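PDB 2RFR: SnoaL-like domain-containing protein, which is of unknown function but adopts the cystatin-like alpha+beta fold of the NTF2 superfamily, whose cone-shaped pocket often binds small molecules in relatives. Local coordinates for residues A[32-37]-A[68-74]; A[48-53]-A[135-140]; A[119-123]-A[148-153]. All blocks are in the same frame, centred on the assembly; numbering follows the deposited sequence. Where two conformers were deposited one is given.

Interaction 1: residues A[32-37]-A[68-74]; sequences ADSGDA and IDGQTHR
The H73 ring meets the end of helix 5-33 edge-on, NE2 donating to A32 O at 2.8 Å with the oxygen nearly in the ring plane, while I68 CD1 sits over the centre of one ring face. H73 CG is anti to the backbone N (chi1 -177°), which carries the ring across to the helix end. At the acceptor, NE2 stands above the carbonyl plane of A32, and G35 N reaches the same oxygen from the opposite face; this second bond belongs to the Schellman motif, with G35 at positive phi, that follows the helix. I68 spreads its branches over the turn: CD1 lies 4.1 Å from A32 CB, CG2 packs on G35 CA, and CB meets A37 CB at 3.7 Å. At the outer edge R74 bends at chi2 (-79°) and turns its guanidinium back over the turn. NH2 donates to G35 O at 2.9 Å, NE to I68 O, and NH2 also forms a salt bridge with D69 OD1, so one planar group ties both segments together. Two waters line this rim, one accepting from R74 NH1 and the other donating to D69 OD1. The contact joins the C-terminal end of helix 5-33 to the junction of helices 61-69 and 71-79; L40 of helix 37-41 packs on A32 and I68, and the H73 ring meets that of H83 on strand 81-93.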
# COMPACT_ATOMS: atom_id res chain seq x y z
N ALA A 32 -4.90 -12.79 -8.96
CA ALA A 32 -3.84 -13.49 -9.71
C ALA A 32 -3.30 -14.63 -8.91
O ALA A 32 -3.11 -15.74 -9.41
CB ALA A 32 -2.73 -12.50 -10.09
N ASP A 33 -3.02 -14.39 -7.63
CA ASP A 33 -2.36 -15.39 -6.79
C ASP A 33 -3.27 -16.56 -6.44
O ASP A 33 -2.77 -17.62 -6.16
CB ASP A 33 -1.80 -14.68 -5.55
CG ASP A 33 -0.61 -13.84 -5.89
OD1 ASP A 33 0.10 -14.19 -6.86
OD2 ASP A 33 -0.36 -12.85 -5.17
N SER A 34 -4.60 -16.35 -6.47
CA SER A 34 -5.56 -17.43 -6.27
C SER A 34 -5.99 -18.07 -7.57
O SER A 34 -6.76 -19.00 -7.56
CB SER A 34 -6.75 -16.92 -5.50
OG SER A 34 -7.48 -15.93 -6.21
N GLY A 35 -5.48 -17.59 -8.70
CA GLY A 35 -5.84 -18.17 -9.98
C GLY A 35 -7.22 -17.87 -10.50
O GLY A 35 -7.75 -18.65 -11.27
N ASP A 36 -7.80 -16.78 -10.04
CA ASP A 36 -9.18 -16.47 -10.43
C ASP A 36 -9.14 -15.66 -11.72
O ASP A 36 -9.30 -14.44 -11.75
CB ASP A 36 -9.87 -15.73 -9.33
CG ASP A 36 -11.42 -15.63 -9.58
OD1 ASP A 36 -11.94 -15.81 -10.75
OD2 ASP A 36 -12.12 -15.38 -8.57
N ALA A 37 -8.86 -16.37 -12.81
CA ALA A 37 -8.61 -15.73 -14.09
C ALA A 37 -9.78 -14.91 -14.61
O ALA A 37 -9.62 -13.79 -15.13
CB ALA A 37 -8.27 -16.81 -15.13
N ILE A 68 -3.50 -15.82 -16.71
CA ILE A 68 -3.60 -16.45 -15.37
C ILE A 68 -3.79 -17.95 -15.47
O ILE A 68 -3.31 -18.71 -14.66
CB ILE A 68 -4.74 -15.75 -14.63
CG1 ILE A 68 -4.52 -14.22 -14.53
CG2 ILE A 68 -4.94 -16.35 -13.22
CD1 ILE A 68 -3.17 -13.81 -13.94
N ASP A 69 -4.50 -18.38 -16.50
CA ASP A 69 -4.65 -19.80 -16.77
C ASP A 69 -3.45 -20.45 -17.43
O ASP A 69 -3.39 -21.69 -17.54
CB ASP A 69 -5.87 -20.01 -17.62
CG ASP A 69 -7.19 -19.78 -16.88
OD1 ASP A 69 -7.21 -19.94 -15.65
OD2 ASP A 69 -8.24 -19.50 -17.55
N GLY A 70 -2.49 -19.64 -17.85
CA GLY A 70 -1.35 -20.10 -18.60
C GLY A 70 -0.37 -20.88 -17.80
O GLY A 70 -0.28 -20.79 -16.57
N GLN A 71 0.39 -21.73 -18.50
CA GLN A 71 1.41 -22.59 -17.89
C GLN A 71 2.29 -21.88 -16.91
O GLN A 71 2.53 -22.33 -15.78
CB GLN A 71 2.37 -23.10 -18.96
CG GLN A 71 1.96 -24.33 -19.63
CD GLN A 71 2.76 -24.56 -20.92
OE1 GLN A 71 2.32 -25.37 -21.75
NE2 GLN A 71 4.01 -23.90 -21.07
N THR A 72 2.98 -20.56 -17.53
CA THR A 72 4.00 -19.89 -16.76
C THR A 72 3.40 -19.43 -15.41
O THR A 72 3.98 -19.66 -14.34
CB THR A 72 4.56 -18.75 -17.59
OG1 THR A 72 5.11 -19.29 -18.80
CG2 THR A 72 5.64 -18.05 -16.89
N HIS A 73 2.22 -18.83 -15.43
CA HIS A 73 1.63 -18.30 -14.21
C HIS A 73 1.27 -19.45 -13.25
O HIS A 73 1.48 -19.36 -12.04
CB HIS A 73 0.40 -17.45 -14.51
CG HIS A 73 -0.17 -16.84 -13.28
ND1 HIS A 73 0.46 -15.81 -12.62
CD2 HIS A 73 -1.26 -17.19 -12.58
CE1 HIS A 73 -0.28 -15.54 -11.55
NE2 HIS A 73 -1.32 -16.36 -11.49
N ARG A 74 0.72 -20.52 -13.81
CA ARG A 74 0.36 -21.67 -12.95
C ARG A 74 1.60 -22.26 -12.28
O ARG A 74 1.54 -22.71 -11.14
CB ARG A 74 -0.48 -22.70 -13.73
CG ARG A 74 -1.81 -22.09 -14.13
CD ARG A 74 -2.78 -22.06 -13.00
NE ARG A 74 -3.91 -21.17 -13.34
CZ ARG A 74 -5.00 -21.03 -12.58
NH1 ARG A 74 -5.12 -21.67 -11.44
NH2 ARG A 74 -5.93 -20.22 -12.97
O HOH W 1 -9.31 -20.07 -14.04
O HOH W 2 -7.45 -21.62 -9.79

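Interaction 2: residues A[48-53]-A[135-140]; sequences GEYAVV and VRRENA
R136, set against E49, and R137, set against Y50, both have CG anti to the backbone N (chi1 -176° and -180°) and run extended to NE, but as neighbours on a strand they leave opposite faces of the sheet. R137 lies alongside Y50, pointing the same way: its CD makes a CH-pi contact over the ring face, offset toward the rim, and the guanidinium, 8° from parallel to the ring, has Y50 OH above its centre at 3.2 Å from R137 CZ. R137 NH2 is hydrogen-bonded to N121 OD1, with Y28 in cation-pi contact. On the other face R136 crosses E49. Its NH1 forms a salt bridge with E49 OE1 from above the carboxylate plane, while NE donates almost straight to E138 OE2 at 2.8 Å and A51 CB touches one guanidinium face. A lysine in place of R136 would probably leave either E49 or E138 without its ionic mate, since one ammonium could hardly reproduce the spread of NE and NH1. The strands themselves run parallel in register, with A51 N to R137 O (2.9 Å) among the backbone bonds, a pairing that belongs to the mixed sheet of the NTF2-like fold. The two arginines probably meet different surroundings: R136 is likely neutralised by two carboxylates and is bridged to E49 by a water, whereas the buried R137 lies against Y50 and Y28, with N121 OD1 among its polar partners.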
# COMPACT_ATOMS: atom_id res chain seq x y z
N GLY A 48 -10.10 -4.52 -22.99
CA GLY A 48 -8.95 -4.00 -22.24
C GLY A 48 -7.64 -4.65 -22.64
O GLY A 48 -7.61 -5.75 -23.19
N GLU A 49 -6.54 -3.98 -22.31
CA GLU A 49 -5.22 -4.50 -22.69
C GLU A 49 -4.29 -4.52 -21.48
O GLU A 49 -4.33 -3.65 -20.60
CB GLU A 49 -4.61 -3.60 -23.75
CG GLU A 49 -5.38 -3.55 -25.02
CD GLU A 49 -4.62 -2.73 -26.00
OE1 GLU A 49 -4.17 -1.58 -25.67
OE2 GLU A 49 -4.58 -3.14 -27.15
N TYR A 50 -3.38 -5.48 -21.53
CA TYR A 50 -2.30 -5.58 -20.57
C TYR A 50 -1.02 -5.82 -21.36
O TYR A 50 -0.85 -6.88 -22.00
CB TYR A 50 -2.58 -6.72 -19.59
CG TYR A 50 -1.60 -6.85 -18.42
CD1 TYR A 50 -0.52 -5.98 -18.18
CD2 TYR A 50 -1.85 -7.82 -17.44
CE1 TYR A 50 0.36 -6.18 -17.11
CE2 TYR A 50 -0.97 -8.01 -16.37
CZ TYR A 50 0.12 -7.16 -16.20
OH TYR A 50 1.03 -7.31 -15.15
N ALA A 51 -0.15 -4.81 -21.36
CA ALA A 51 1.10 -4.76 -22.10
C ALA A 51 2.28 -4.80 -21.15
O ALA A 51 2.28 -4.11 -20.13
CB ALA A 51 1.14 -3.51 -22.97
N VAL A 52 3.25 -5.62 -21.48
CA VAL A 52 4.50 -5.76 -20.73
C VAL A 52 5.60 -5.70 -21.78
O VAL A 52 5.55 -6.40 -22.76
CB VAL A 52 4.56 -7.05 -19.87
CG1 VAL A 52 5.87 -7.07 -19.09
CG2 VAL A 52 3.35 -7.16 -18.94
N VAL A 53 6.64 -4.87 -21.52
CA VAL A 53 7.73 -4.75 -22.46
C VAL A 53 8.28 -6.13 -22.79
O VAL A 53 8.61 -6.91 -21.92
CB VAL A 53 8.81 -3.80 -21.97
CG1 VAL A 53 10.01 -3.79 -22.95
CG2 VAL A 53 8.26 -2.38 -21.84
N VAL A 135 -8.70 0.09 -18.43
CA VAL A 135 -8.65 0.12 -19.90
C VAL A 135 -7.34 -0.45 -20.38
O VAL A 135 -7.32 -1.41 -21.13
CB VAL A 135 -8.86 1.54 -20.41
CG1 VAL A 135 -8.66 1.61 -21.95
CG2 VAL A 135 -10.26 2.04 -20.00
N ARG A 136 -6.21 0.07 -19.91
CA ARG A 136 -4.89 -0.43 -20.29
C ARG A 136 -4.01 -0.44 -19.06
O ARG A 136 -3.97 0.51 -18.27
CB ARG A 136 -4.28 0.45 -21.37
CG ARG A 136 -2.96 -0.05 -21.89
CD ARG A 136 -2.56 0.70 -23.18
NE ARG A 136 -1.22 0.40 -23.68
CZ ARG A 136 -0.85 -0.54 -24.56
NH1 ARG A 136 -1.70 -1.35 -25.08
NH2 ARG A 136 0.44 -0.66 -24.87
N ARG A 137 -3.22 -1.51 -18.91
CA ARG A 137 -2.13 -1.55 -17.93
C ARG A 137 -0.87 -1.78 -18.73
O ARG A 137 -0.83 -2.65 -19.60
CB ARG A 137 -2.33 -2.72 -16.96
CG ARG A 137 -1.22 -2.83 -15.88
CD ARG A 137 -1.47 -4.01 -15.00
NE ARG A 137 -0.33 -4.17 -14.08
CZ ARG A 137 -0.27 -5.14 -13.20
NH1 ARG A 137 -1.22 -6.04 -13.10
NH2 ARG A 137 0.74 -5.18 -12.39
N GLU A 138 0.18 -1.03 -18.40
CA GLU A 138 1.49 -1.19 -18.98
C GLU A 138 2.47 -1.40 -17.82
O GLU A 138 2.45 -0.68 -16.84
CB GLU A 138 1.90 0.07 -19.73
CG GLU A 138 1.04 0.37 -20.97
CD GLU A 138 1.26 1.71 -21.55
OE1 GLU A 138 1.62 2.66 -20.85
OE2 GLU A 138 0.94 1.85 -22.73
N ASN A 139 3.42 -2.30 -18.04
CA ASN A 139 4.34 -2.71 -17.03
C ASN A 139 5.73 -2.91 -17.66
O ASN A 139 5.86 -3.33 -18.82
CB ASN A 139 3.69 -3.96 -16.40
CG ASN A 139 4.59 -4.81 -15.61
OD1 ASN A 139 5.44 -5.48 -16.14
ND2 ASN A 139 4.34 -4.85 -14.29
N ALA A 140 6.79 -2.56 -16.92
CA ALA A 140 8.16 -2.74 -17.39
C ALA A 140 9.04 -2.93 -16.15
O ALA A 140 8.79 -2.37 -15.08
CB ALA A 140 8.63 -1.55 -18.20
O HOH W 3 -1.57 -2.29 -27.86

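Interaction 3: residues A[119-123]-A[148-153]; sequences SANRW and ARALLQ
A120 supplies the small bump of this contact: its CB enters a hollow on the helix formed by A148, L151 and L152. A120 CB lies 3.6 Å from L152 CG and also touches A148 CB and L151 CB, with A148 O closing the hollow. L151 fits its fork along the strand, CD1 against A120 O and CD2 against R122 CB. Because CG of L152 is anti to the carbonyl carbon (chi1 -62°), its branches come back toward A120 although its CB starts away from the strand. Beyond this apolar part R122 runs out past L151 and bends at chi3 (-75°), wrapping the end of the helix. Its NE and NH2 grip L151 O side-on from the same face of the carbonyl, at 3.1 and 3.2 Å. The guanidinium thus takes up L151 O in the last turn, where helical N-H partners run out, and NH2 adds a weak bond to A150 O. Segments 148-152 and 119-123 cross at 41°; the flank of helix 146-152 also meets E138 of strand 131-141 and H102 of strand 96-109, while D33 of a neighbouring subunit packs on L152.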
# COMPACT_ATOMS: atom_id res chain seq x y z
N SER A 119 8.86 -3.93 -10.86
CA SER A 119 8.33 -3.25 -12.04
C SER A 119 7.65 -1.96 -11.73
O SER A 119 7.11 -1.75 -10.62
CB SER A 119 7.33 -4.16 -12.73
OG SER A 119 7.92 -5.43 -13.09
N ALA A 120 7.62 -1.10 -12.74
CA ALA A 120 6.71 0.05 -12.80
C ALA A 120 5.45 -0.33 -13.49
O ALA A 120 5.44 -1.17 -14.40
CB ALA A 120 7.41 1.13 -13.60
N ASN A 121 4.35 0.34 -13.11
CA ASN A 121 3.08 0.16 -13.80
C ASN A 121 2.40 1.50 -13.99
O ASN A 121 2.35 2.32 -13.09
CB ASN A 121 2.07 -0.68 -12.98
CG ASN A 121 2.56 -2.03 -12.62
OD1 ASN A 121 2.25 -2.99 -13.29
ND2 ASN A 121 3.44 -2.13 -11.62
N ARG A 122 1.79 1.64 -15.15
CA ARG A 122 0.85 2.70 -15.44
C ARG A 122 -0.45 2.09 -15.88
O ARG A 122 -0.49 1.26 -16.78
CB ARG A 122 1.38 3.60 -16.58
CG ARG A 122 0.46 4.80 -16.79
CD ARG A 122 0.97 5.65 -17.90
NE ARG A 122 2.11 6.40 -17.46
CZ ARG A 122 2.24 7.70 -17.57
NH1 ARG A 122 1.28 8.45 -18.10
NH2 ARG A 122 3.38 8.26 -17.17
N TRP A 123 -1.53 2.51 -15.23
CA TRP A 123 -2.88 2.01 -15.49
C TRP A 123 -3.75 3.16 -15.95
O TRP A 123 -3.63 4.26 -15.44
CB TRP A 123 -3.48 1.49 -14.21
CG TRP A 123 -2.90 0.34 -13.50
CD1 TRP A 123 -1.76 0.31 -12.76
CD2 TRP A 123 -3.52 -0.95 -13.32
NE1 TRP A 123 -1.63 -0.90 -12.16
CE2 TRP A 123 -2.70 -1.69 -12.44
CE3 TRP A 123 -4.66 -1.53 -13.81
CZ2 TRP A 123 -3.02 -2.97 -12.07
CZ3 TRP A 123 -4.99 -2.81 -13.40
CH2 TRP A 123 -4.19 -3.50 -12.51
N ALA A 148 10.44 1.68 -17.89
CA ALA A 148 9.90 1.64 -16.55
C ALA A 148 9.88 3.04 -15.96
O ALA A 148 8.94 3.39 -15.27
CB ALA A 148 10.70 0.66 -15.70
N ARG A 149 10.96 3.80 -16.15
CA ARG A 149 10.98 5.17 -15.65
C ARG A 149 9.90 6.02 -16.28
O ARG A 149 9.22 6.82 -15.60
CB ARG A 149 12.34 5.83 -15.88
CG ARG A 149 13.41 5.16 -15.04
CD ARG A 149 14.72 5.95 -15.06
NE ARG A 149 15.28 5.97 -16.41
CZ ARG A 149 16.04 5.01 -16.94
NH1 ARG A 149 16.41 3.97 -16.25
NH2 ARG A 149 16.48 5.12 -18.19
N ALA A 150 9.67 5.85 -17.58
CA ALA A 150 8.62 6.60 -18.26
C ALA A 150 7.24 6.28 -17.80
O ALA A 150 6.38 7.17 -17.76
CB ALA A 150 8.74 6.40 -19.81
N LEU A 151 6.98 5.04 -17.41
CA LEU A 151 5.69 4.67 -16.88
C LEU A 151 5.38 5.42 -15.61
O LEU A 151 4.22 5.73 -15.35
CB LEU A 151 5.60 3.15 -16.67
CG LEU A 151 5.61 2.30 -17.91
CD1 LEU A 151 5.62 0.85 -17.54
CD2 LEU A 151 4.40 2.63 -18.86
N LEU A 152 6.38 5.67 -14.77
CA LEU A 152 6.21 6.36 -13.50
C LEU A 152 6.10 7.85 -13.60
O LEU A 152 5.63 8.49 -12.69
CB LEU A 152 7.33 5.96 -12.53
CG LEU A 152 7.35 4.48 -12.17
CD1 LEU A 152 8.57 4.16 -11.32
CD2 LEU A 152 6.04 4.01 -11.49
N GLN A 153 6.59 8.39 -14.70
CA GLN A 153 6.78 9.81 -14.71
C GLN A 153 5.43 10.48 -14.83
O GLN A 153 4.42 9.93 -15.39
CB GLN A 153 7.73 10.19 -15.83
CG GLN A 153 7.02 10.28 -17.08
CD GLN A 153 8.00 10.49 -18.22
OE1 GLN A 153 9.21 10.31 -18.04
NE2 GLN A 153 7.50 10.85 -19.40

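In the fold
Interactions 2 and 3 share one sheet, since strands 131-141 and 112-128 are neighbours in it; E138 N lies 2.9 Å from R122 O, a probable hydrogen bond, and E138 also packs against L151. Their centres are about 10 Å apart. Interaction 1 stands aside, its centre about 17 Å from that of interaction 2 and about 23 Å from that of interaction 3, among helices rather than strands. All three are partly buried, but interaction 2 is the most central. Strand pairing and charged side chains on two faces dominate interaction 2, small apolar packing and a carbonyl-gripping arginine interaction 3, and side chains donating to carbonyls at and after a helix end, over I68 packing, interaction 1. D33 in interaction 1 and L152 in interaction 3 both serve subunit contacts.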